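Local coordinates for protein tRNA threonylcarbamoyladenosine dehydratase (Escherichia coli, PDB 4D79) that catalyses the ATP-dependent dehydration of threonylcarbamoyladenosine at position 37 of tRNAs to its cyclic form and can accept sulfur from the cysteine desulfurase CsdA in vitro, at residues D7-R12 / K23-F28; A50-G55 / H255-M260; G156-P161 / A246-V251. All blocks are in the same frame, centred on the assembly; numbering follows the deposited sequence.

Contact 1 closes within the N-terminal helices before contact 2 opens; both segments of contact 3 fall between those of contact 2, and contacts 2 and 3 share the long helix 242-266. Contacts 1 and 2 are neighbours, their centres about 11 Å apart: the backbone Phe28 O lies 3.0 Å from Gly55 N, a probable hydrogen bond, and the ring of Trp9 rests against the carbonyl of Gly53. Contact 3 is about 19 Å from contact 2 and about 28 Å from contact 1, centre to centre. It holds Gln158, a ligand of the bound potassium ion. All three contacts also touch the second subunit of the dimer.

Contact 1 (D7-R12 / K23-F28); sequences DAWRQR and KALQLF
Trp9 and Leu25 meet where helix 7-20 passes helix 22-29, and they carry most of a small contact. Methyl CD1 of Leu25 comes to the edge of the indole, near its plane, 4.4 Å from Trp9 NE1. With CG anti to the backbone N (chi1 -166°), Trp9 swings its ring across to the second helix. The same ring edge holds a water in plane: Trp9 NE1 donates to it over 2.9 Å, and the water in turn donates to Leu25 O, also over 2.9 Å. Trp9 and Leu25 are buried, and Phe13, edge-to-face with Trp9, together with Thr16 and Ala17 on Leu25, closes this side.

On the solvent side the exposed Arg10 adds little: its CG only brushes Leu25 CD2 (4.5 Å), while its guanidinium turns back along its own helix to Asp7. There Arg10 NH2 reaches Asp7 OD1 at 2.6 Å, a salt bridge lying almost in the guanidinium plane though bent at the hydrogen (140°).

No direct hydrogen bond joins the segments. The contact therefore pairs loose van der Waals contact at the indole edge with one water bridge, which satisfies the buried indole N-H and links it to a helix carbonyl.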
loop_
_atom_site.group_PDB
_atom_site.type_symbol
_atom_site.label_atom_id
_atom_site.label_comp_id
_atom_site.label_asym_id
_atom_site.label_seq_id
_atom_site.Cartn_x
_atom_site.Cartn_y
_atom_site.Cartn_z
ATOM N N ASP B 7 7.411 -19.076 -19.132
ATOM C CA ASP B 7 8.058 -17.873 -19.636
ATOM C C ASP B 7 7.214 -16.650 -19.332
ATOM O O ASP B 7 7.753 -15.610 -18.967
ATOM C CB ASP B 7 8.295 -17.976 -21.145
ATOM C CG ASP B 7 9.479 -18.884 -21.512
ATOM O OD1 ASP B 7 10.342 -19.191 -20.658
ATOM O OD2 ASP B 7 9.562 -19.257 -22.696
ATOM N N ALA B 8 5.889 -16.775 -19.424
ATOM C CA ALA B 8 5.005 -15.663 -19.065
ATOM C C ALA B 8 5.142 -15.270 -17.596
ATOM O O ALA B 8 5.146 -14.081 -17.267
ATOM C CB ALA B 8 3.562 -16.015 -19.392
ATOM N N TRP B 9 5.210 -16.258 -16.702
ATOM C CA TRP B 9 5.452 -16.007 -15.291
ATOM C C TRP B 9 6.750 -15.245 -15.082
ATOM O O TRP B 9 6.815 -14.321 -14.250
ATOM C CB TRP B 9 5.484 -17.344 -14.574
ATOM C CG TRP B 9 5.403 -17.326 -13.073
ATOM C CD1 TRP B 9 6.306 -16.824 -12.213
ATOM C CD2 TRP B 9 4.361 -17.887 -12.294
ATOM N NE1 TRP B 9 5.893 -17.031 -10.925
ATOM C CE2 TRP B 9 4.693 -17.685 -10.951
ATOM C CE3 TRP B 9 3.175 -18.560 -12.604
ATOM C CZ2 TRP B 9 3.872 -18.112 -9.909
ATOM C CZ3 TRP B 9 2.375 -18.997 -11.582
ATOM C CH2 TRP B 9 2.727 -18.779 -10.248
ATOM N N ARG B 10 7.816 -15.639 -15.780
ATOM C CA ARG B 10 9.056 -14.883 -15.633
ATOM C C ARG B 10 8.934 -13.457 -16.179
ATOM O O ARG B 10 9.639 -12.566 -15.706
ATOM C CB ARG B 10 10.230 -15.601 -16.282
ATOM C CG ARG B 10 10.915 -16.622 -15.383
ATOM C CD ARG B 10 12.210 -17.137 -16.039
ATOM N NE ARG B 10 11.838 -17.893 -17.200
ATOM C CZ ARG B 10 11.506 -19.176 -17.179
ATOM N NH1 ARG B 10 11.537 -19.889 -16.060
ATOM N NH2 ARG B 10 11.149 -19.743 -18.297
ATOM N N GLN B 11 8.086 -13.212 -17.177
ATOM C CA GLN B 11 7.899 -11.827 -17.619
ATOM C C GLN B 11 7.179 -11.023 -16.543
ATOM O O GLN B 11 7.510 -9.858 -16.291
ATOM C CB GLN B 11 7.099 -11.779 -18.918
ATOM C CG GLN B 11 7.897 -12.256 -20.150
ATOM C CD GLN B 11 9.220 -11.554 -20.283
ATOM O OE1 GLN B 11 10.280 -12.139 -20.035
ATOM N NE2 GLN B 11 9.170 -10.285 -20.643
ATOM N N ARG B 12 6.153 -11.616 -15.937
ATOM C CA ARG B 12 5.391 -10.918 -14.899
ATOM C C ARG B 12 6.244 -10.675 -13.662
ATOM O O ARG B 12 6.152 -9.611 -13.043
ATOM C CB ARG B 12 4.145 -11.713 -14.546
ATOM C CG ARG B 12 3.128 -11.785 -15.649
ATOM C CD ARG B 12 1.849 -12.486 -15.209
ATOM N NE ARG B 12 0.863 -12.302 -16.263
ATOM C CZ ARG B 12 0.585 -13.174 -17.219
ATOM N NH1 ARG B 12 1.104 -14.402 -17.220
ATOM N NH2 ARG B 12 -0.315 -12.848 -18.122
ATOM N N LYS B 23 15.755 -18.771 -6.092
ATOM C CA LYS B 23 15.185 -19.794 -5.219
ATOM C C LYS B 23 13.875 -19.309 -4.625
ATOM O O LYS B 23 12.892 -20.058 -4.550
ATOM C CB LYS B 23 16.196 -20.159 -4.136
ATOM C CG LYS B 23 15.821 -21.390 -3.320
ATOM C CD LYS B 23 17.012 -21.888 -2.507
ATOM C CE LYS B 23 16.712 -23.207 -1.801
ATOM N NZ LYS B 23 15.721 -23.052 -0.698
ATOM N N ALA B 24 13.837 -18.036 -4.218
ATOM C CA ALA B 24 12.619 -17.456 -3.701
ATOM C C ALA B 24 11.507 -17.452 -4.748
ATOM O O ALA B 24 10.336 -17.648 -4.406
ATOM C CB ALA B 24 12.906 -16.045 -3.209
ATOM N N LEU B 25 11.825 -17.149 -6.008
ATOM C CA LEU B 25 10.761 -17.138 -7.013
ATOM C C LEU B 25 10.038 -18.486 -7.045
ATOM O O LEU B 25 8.808 -18.546 -7.146
ATOM C CB LEU B 25 11.326 -16.796 -8.390
ATOM C CG LEU B 25 10.274 -16.573 -9.488
ATOM C CD1 LEU B 25 9.560 -15.220 -9.323
ATOM C CD2 LEU B 25 10.907 -16.665 -10.894
ATOM N N GLN B 26 10.789 -19.566 -7.004
ATOM C CA GLN B 26 10.178 -20.891 -7.010
ATOM C C GLN B 26 9.470 -21.180 -5.687
ATOM O O GLN B 26 8.385 -21.774 -5.677
ATOM C CB GLN B 26 11.229 -21.964 -7.315
ATOM C CG GLN B 26 10.635 -23.350 -7.392
ATOM C CD GLN B 26 9.778 -23.575 -8.601
ATOM O OE1 GLN B 26 10.271 -23.682 -9.735
ATOM N NE2 GLN B 26 8.484 -23.559 -8.394
ATOM N N LEU B 27 10.058 -20.759 -4.565
ATOM C CA LEU B 27 9.394 -20.931 -3.271
ATOM C C LEU B 27 8.024 -20.269 -3.276
ATOM O O LEU B 27 7.048 -20.842 -2.785
ATOM C CB LEU B 27 10.254 -20.329 -2.152
ATOM C CG LEU B 27 9.721 -20.428 -0.721
ATOM C CD1 LEU B 27 9.748 -21.890 -0.230
ATOM C CD2 LEU B 27 10.550 -19.533 0.187
ATOM N N PHE B 28 7.957 -19.023 -3.776
ATOM C CA PHE B 28 6.697 -18.307 -3.856
ATOM C C PHE B 28 5.722 -19.007 -4.799
ATOM O O PHE B 28 4.514 -19.122 -4.497
ATOM C CB PHE B 28 6.915 -16.845 -4.303
ATOM C CG PHE B 28 7.802 -16.009 -3.381
ATOM C CD1 PHE B 28 8.130 -16.422 -2.104
ATOM C CD2 PHE B 28 8.305 -14.767 -3.825
ATOM C CE1 PHE B 28 8.944 -15.619 -1.280
ATOM C CE2 PHE B 28 9.110 -13.983 -2.995
ATOM C CZ PHE B 28 9.425 -14.416 -1.728
HETATM O O HOH W 1 6.856 -16.769 -8.236
#

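Contact 2 (A50-G55 / H255-M260); sequences ARTGIG and HALKKM
Leu257 puts its two methyls on two different residues of the turn that follows helix 42-51. CD1 meets Thr52 CG2 tip to tip at 3.7 Å, and CD2 reaches Ile54 CD1 at 3.8 Å, where the two side chains run slantwise past each other. The two branches of the leucine are thus shared between the residues flanking Gly53. No hydrogen bond crosses the contact.

Torsions sort the polar and apolar ends. In Thr52 the methyl CG2 lies anti to the backbone N and faces the leucine, whereas OG1 lies beside that N and bonds to Ala48 O, one turn back in the helix, so the buried hydroxyl is satisfied within its own helix end. In Ile54 chi1 (-65°) sends the CG1 branch toward Leu257, and chi2 (-70°) sets where CD1 ends.

Behind this first shell, the backbone sets the spacing of the two residues. Gly53, at positive phi (76°), is the C' residue of a Schellman motif: Ile54 N bonds to Leu49 O, and Gly53 N makes a weak bond to Ala50 O. This closes the helix and turns the chain toward strand 56-60, placing Thr52 and Ile54 on the same partner.

Phe28 of helix 22-29 touches all three side chains, and Met243 of the second subunit packs on Thr52 and Leu257. Helix 242-266 packs against the largely parallel, Rossmann-like sheet of this HesA/MoeB/ThiF-family fold, meeting the end of helix 42-51 through Leu257 and Tyr124 of strand 124-127 through Ala256 and Met260.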
loop_
_atom_site.group_PDB
_atom_site.type_symbol
_atom_site.label_atom_id
_atom_site.label_comp_id
_atom_site.label_asym_id
_atom_site.label_seq_id
_atom_site.Cartn_x
_atom_site.Cartn_y
_atom_site.Cartn_z
ATOM N N ALA B 50 -0.443 -11.781 -4.955
ATOM C CA ALA B 50 -0.547 -12.034 -6.373
ATOM C C ALA B 50 0.601 -11.380 -7.147
ATOM O O ALA B 50 1.182 -11.995 -8.063
ATOM C CB ALA B 50 -1.907 -11.542 -6.870
ATOM N N ARG B 51 0.948 -10.137 -6.786
ATOM C CA ARG B 51 1.961 -9.382 -7.496
ATOM C C ARG B 51 3.374 -9.772 -7.100
ATOM O O ARG B 51 4.327 -9.271 -7.694
ATOM C CB ARG B 51 1.758 -7.878 -7.288
ATOM C CG ARG B 51 0.475 -7.356 -7.953
ATOM C CD ARG B 51 0.504 -5.842 -8.175
ATOM N NE ARG B 51 -0.748 -5.434 -8.783
ATOM C CZ ARG B 51 -1.048 -5.562 -10.065
ATOM N NH1 ARG B 51 -0.170 -6.043 -10.921
ATOM N NH2 ARG B 51 -2.240 -5.195 -10.496
ATOM N N THR B 52 3.539 -10.665 -6.138
ATOM C CA THR B 52 4.852 -11.182 -5.792
ATOM C C THR B 52 5.001 -12.652 -6.184
ATOM O O THR B 52 5.888 -13.345 -5.681
ATOM C CB THR B 52 5.135 -10.943 -4.310
ATOM O OG1 THR B 52 4.716 -9.612 -3.928
ATOM C CG2 THR B 52 6.589 -11.049 -3.996
ATOM N N GLY B 53 4.171 -13.137 -7.105
ATOM C CA GLY B 53 4.382 -14.454 -7.654
ATOM C C GLY B 53 3.977 -15.600 -6.757
ATOM O O GLY B 53 4.480 -16.698 -6.946
ATOM N N ILE B 54 3.094 -15.378 -5.783
ATOM C CA ILE B 54 2.547 -16.479 -4.979
ATOM C C ILE B 54 1.646 -17.348 -5.852
ATOM O O ILE B 54 0.744 -16.857 -6.532
ATOM C CB ILE B 54 1.815 -15.928 -3.746
ATOM C CG1 ILE B 54 2.816 -15.233 -2.813
ATOM C CG2 ILE B 54 1.091 -17.008 -3.029
ATOM C CD1 ILE B 54 3.792 -16.173 -2.109
ATOM N N GLY B 55 1.893 -18.660 -5.840
ATOM C CA GLY B 55 1.302 -19.530 -6.853
ATOM C C GLY B 55 -0.096 -20.005 -6.568
ATOM O O GLY B 55 -0.820 -20.369 -7.506
ATOM N N HIS B 255 6.466 -9.572 5.901
ATOM C CA HIS B 255 6.886 -10.363 7.051
ATOM C C HIS B 255 6.764 -11.857 6.748
ATOM O O HIS B 255 7.690 -12.639 7.012
ATOM C CB HIS B 255 6.038 -9.983 8.263
ATOM C CG HIS B 255 6.408 -10.718 9.515
ATOM N ND1 HIS B 255 7.471 -10.354 10.314
ATOM C CD2 HIS B 255 5.875 -11.825 10.085
ATOM C CE1 HIS B 255 7.546 -11.169 11.347
ATOM N NE2 HIS B 255 6.601 -12.082 11.226
ATOM N N ALA B 256 5.625 -12.275 6.181
ATOM C CA ALA B 256 5.410 -13.689 5.871
ATOM C C ALA B 256 6.444 -14.190 4.870
ATOM O O ALA B 256 7.031 -15.270 5.041
ATOM C CB ALA B 256 3.988 -13.889 5.325
ATOM N N LEU B 257 6.692 -13.415 3.814
ATOM C CA LEU B 257 7.663 -13.837 2.798
ATOM C C LEU B 257 9.060 -13.941 3.372
ATOM O O LEU B 257 9.801 -14.881 3.044
ATOM C CB LEU B 257 7.665 -12.903 1.609
ATOM C CG LEU B 257 6.377 -12.807 0.797
ATOM C CD1 LEU B 257 6.556 -11.945 -0.427
ATOM C CD2 LEU B 257 5.877 -14.162 0.382
ATOM N N LYS B 258 9.425 -13.011 4.254
ATOM C CA LYS B 258 10.721 -13.103 4.913
ATOM C C LYS B 258 10.836 -14.358 5.768
ATOM O O LYS B 258 11.881 -15.026 5.788
ATOM C CB LYS B 258 10.948 -11.867 5.742
ATOM C CG LYS B 258 12.174 -11.921 6.599
ATOM C CD LYS B 258 12.302 -10.619 7.361
ATOM C CE LYS B 258 11.225 -10.526 8.433
ATOM N NZ LYS B 258 11.509 -9.434 9.402
ATOM N N LYS B 259 9.812 -14.634 6.560
ATOM C CA LYS B 259 9.851 -15.828 7.403
ATOM C C LYS B 259 9.882 -17.107 6.568
ATOM O O LYS B 259 10.557 -18.067 6.943
ATOM C CB LYS B 259 8.673 -15.802 8.367
ATOM C CG LYS B 259 8.752 -14.703 9.355
ATOM C CD LYS B 259 9.991 -14.777 10.206
ATOM C CE LYS B 259 10.112 -13.575 11.137
ATOM N NZ LYS B 259 11.377 -13.675 11.911
ATOM N N MET B 260 9.166 -17.145 5.431
ATOM C CA MET B 260 9.218 -18.317 4.551
ATOM C C MET B 260 10.616 -18.503 3.970
ATOM O O MET B 260 11.129 -19.625 3.898
ATOM C CB MET B 260 8.203 -18.173 3.421
ATOM C CG MET B 260 6.812 -18.206 3.867
ATOM S SD MET B 260 5.660 -17.641 2.602
ATOM C CE MET B 260 5.955 -18.909 1.396
#

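Contact 3 (G156-P161 / A246-V251); sequences GGQIDP and ATFGFV. With K (potassium ion), chain I.
The Phe248 ring and the side-chain amide of Gln158 are the flat groups that meet here, their planes 56° apart and the two side chains crossing at about a right angle. Gln158 NE2 comes obliquely to the ring at 3.9 Å from Phe248 CZ. At the ring edge, in its plane, lies a water that also sits 3.0 Å from the potassium ion. Beyond CG the chain of Gln158 is extended, which carries its amide out to ion and ring together.

The two ends of that amide have separate tasks. OE1 binds the potassium ion at 2.4 Å, alongside the backbone carbonyls of Gln174, Ser206 and Glu208. NE2 is held by Gly154 O and, more weakly, by Gly156 O at 3.3 Å with a bent angle of 127°. These bonds resist rotation of the amide and keep its oxygen turned to the metal; the positive ion would probably polarise the group and strengthen its N-H donors.

A second, purely packing touch lies alongside. Pro161 CB rests 3.9 Å from Thr247 OG1, but the hydroxyl's hydrogen bond goes to Met243 O within the helix. The torsion that sets OG1 beside the backbone N for this bond leaves Thr247 CG2 4.1 Å from Pro161 O.

Segment 156-161 lies in the loop between strands 149-152 and 164-168 and rests against helix 242-266, where Met243 and Val244 also touch Pro161. On the sheet side Phe248 packs on Ile164 of strand 164-168 and on Val204 and Ser206 of strand 202-206. Trp44 of helix 42-51 touches Ala246 and Phe250, and Phe250 of the second subunit packs on Ala246 and Thr247, so the helix lies at the dimer interface.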
loop_
_atom_site.group_PDB
_atom_site.type_symbol
_atom_site.label_atom_id
_atom_site.label_comp_id
_atom_site.label_asym_id
_atom_site.label_seq_id
_atom_site.Cartn_x
_atom_site.Cartn_y
_atom_site.Cartn_z
ATOM N N GLY B 156 -7.762 0.950 11.646
ATOM C CA GLY B 156 -8.563 2.158 11.673
ATOM C C GLY B 156 -8.043 3.151 12.694
ATOM O O GLY B 156 -7.262 2.826 13.587
ATOM N N GLY B 157 -8.478 4.404 12.545
ATOM C CA GLY B 157 -8.078 5.446 13.469
ATOM C C GLY B 157 -6.614 5.785 13.436
ATOM O O GLY B 157 -6.067 6.231 14.443
ATOM N N GLN B 158 -5.946 5.564 12.299
ATOM C CA GLN B 158 -4.521 5.808 12.184
ATOM C C GLN B 158 -4.245 6.484 10.848
ATOM O O GLN B 158 -4.882 6.155 9.838
ATOM C CB GLN B 158 -3.750 4.487 12.350
ATOM C CG GLN B 158 -3.801 4.106 13.836
ATOM C CD GLN B 158 -3.419 2.766 14.097
ATOM O OE1 GLN B 158 -2.481 2.543 14.844
ATOM N NE2 GLN B 158 -4.122 1.808 13.499
ATOM N N ILE B 159 -3.319 7.442 10.848
ATOM C CA ILE B 159 -3.001 8.209 9.641
ATOM C C ILE B 159 -1.561 8.071 9.181
ATOM O O ILE B 159 -1.257 8.499 8.056
ATOM C CB ILE B 159 -3.325 9.708 9.819
ATOM C CG1 ILE B 159 -2.359 10.385 10.795
ATOM C CG2 ILE B 159 -4.758 9.882 10.277
ATOM C CD1 ILE B 159 -2.462 11.939 10.791
ATOM N N ASP B 160 -0.659 7.510 9.986
ATOM C CA ASP B 160 0.769 7.521 9.672
ATOM C C ASP B 160 1.317 6.135 9.293
ATOM O O ASP B 160 1.634 5.330 10.183
ATOM C CB ASP B 160 1.531 8.084 10.870
ATOM C CG ASP B 160 3.010 8.248 10.606
ATOM O OD1 ASP B 160 3.507 7.909 9.501
ATOM O OD2 ASP B 160 3.680 8.722 11.540
ATOM N N PRO B 161 1.521 5.838 7.997
ATOM C CA PRO B 161 2.036 4.506 7.612
ATOM C C PRO B 161 3.447 4.223 8.087
ATOM O O PRO B 161 3.822 3.045 8.153
ATOM C CB PRO B 161 1.962 4.510 6.068
ATOM C CG PRO B 161 1.115 5.708 5.713
ATOM C CD PRO B 161 1.238 6.687 6.823
ATOM N N ALA B 246 -3.772 -0.418 3.784
ATOM C CA ALA B 246 -3.020 -1.185 2.793
ATOM C C ALA B 246 -1.615 -1.475 3.293
ATOM O O ALA B 246 -1.069 -2.560 3.034
ATOM C CB ALA B 246 -2.937 -0.441 1.462
ATOM N N THR B 247 -0.996 -0.509 3.974
ATOM C CA THR B 247 0.350 -0.768 4.449
ATOM C C THR B 247 0.362 -1.845 5.534
ATOM O O THR B 247 1.347 -2.581 5.618
ATOM C CB THR B 247 1.004 0.533 4.914
ATOM O OG1 THR B 247 1.076 1.421 3.801
ATOM C CG2 THR B 247 2.433 0.302 5.376
ATOM N N PHE B 248 -0.684 -1.931 6.377
ATOM C CA PHE B 248 -0.817 -3.081 7.275
ATOM C C PHE B 248 -0.736 -4.393 6.478
ATOM O O PHE B 248 0.027 -5.292 6.811
ATOM C CB PHE B 248 -2.130 -3.000 8.040
ATOM C CG PHE B 248 -2.050 -2.323 9.381
ATOM C CD1 PHE B 248 -1.866 -0.939 9.493
ATOM C CD2 PHE B 248 -2.265 -3.045 10.554
ATOM C CE1 PHE B 248 -1.836 -0.296 10.742
ATOM C CE2 PHE B 248 -2.254 -2.398 11.810
ATOM C CZ PHE B 248 -2.026 -1.012 11.893
ATOM N N GLY B 249 -1.495 -4.488 5.389
ATOM C CA GLY B 249 -1.488 -5.694 4.593
ATOM C C GLY B 249 -0.155 -5.937 3.921
ATOM O O GLY B 249 0.289 -7.089 3.823
ATOM N N PHE B 250 0.501 -4.861 3.436
ATOM C CA PHE B 250 1.796 -5.014 2.782
ATOM C C PHE B 250 2.877 -5.425 3.773
ATOM O O PHE B 250 3.728 -6.278 3.453
ATOM C CB PHE B 250 2.220 -3.727 2.057
ATOM C CG PHE B 250 1.362 -3.367 0.899
ATOM C CD1 PHE B 250 0.529 -4.294 0.303
ATOM C CD2 PHE B 250 1.396 -2.073 0.382
ATOM C CE1 PHE B 250 -0.257 -3.954 -0.756
ATOM C CE2 PHE B 250 0.602 -1.733 -0.702
ATOM C CZ PHE B 250 -0.195 -2.646 -1.271
ATOM N N VAL B 251 2.847 -4.862 4.986
ATOM C CA VAL B 251 3.820 -5.266 5.994
ATOM C C VAL B 251 3.586 -6.721 6.404
ATOM O O VAL B 251 4.538 -7.493 6.599
ATOM C CB VAL B 251 3.770 -4.317 7.196
ATOM C CG1 VAL B 251 4.512 -4.909 8.393
ATOM C CG2 VAL B 251 4.333 -2.952 6.827
HETATM K K K I . -1.732 2.178 17.115
HETATM O O HOH W 2 -2.259 -0.476 15.829
#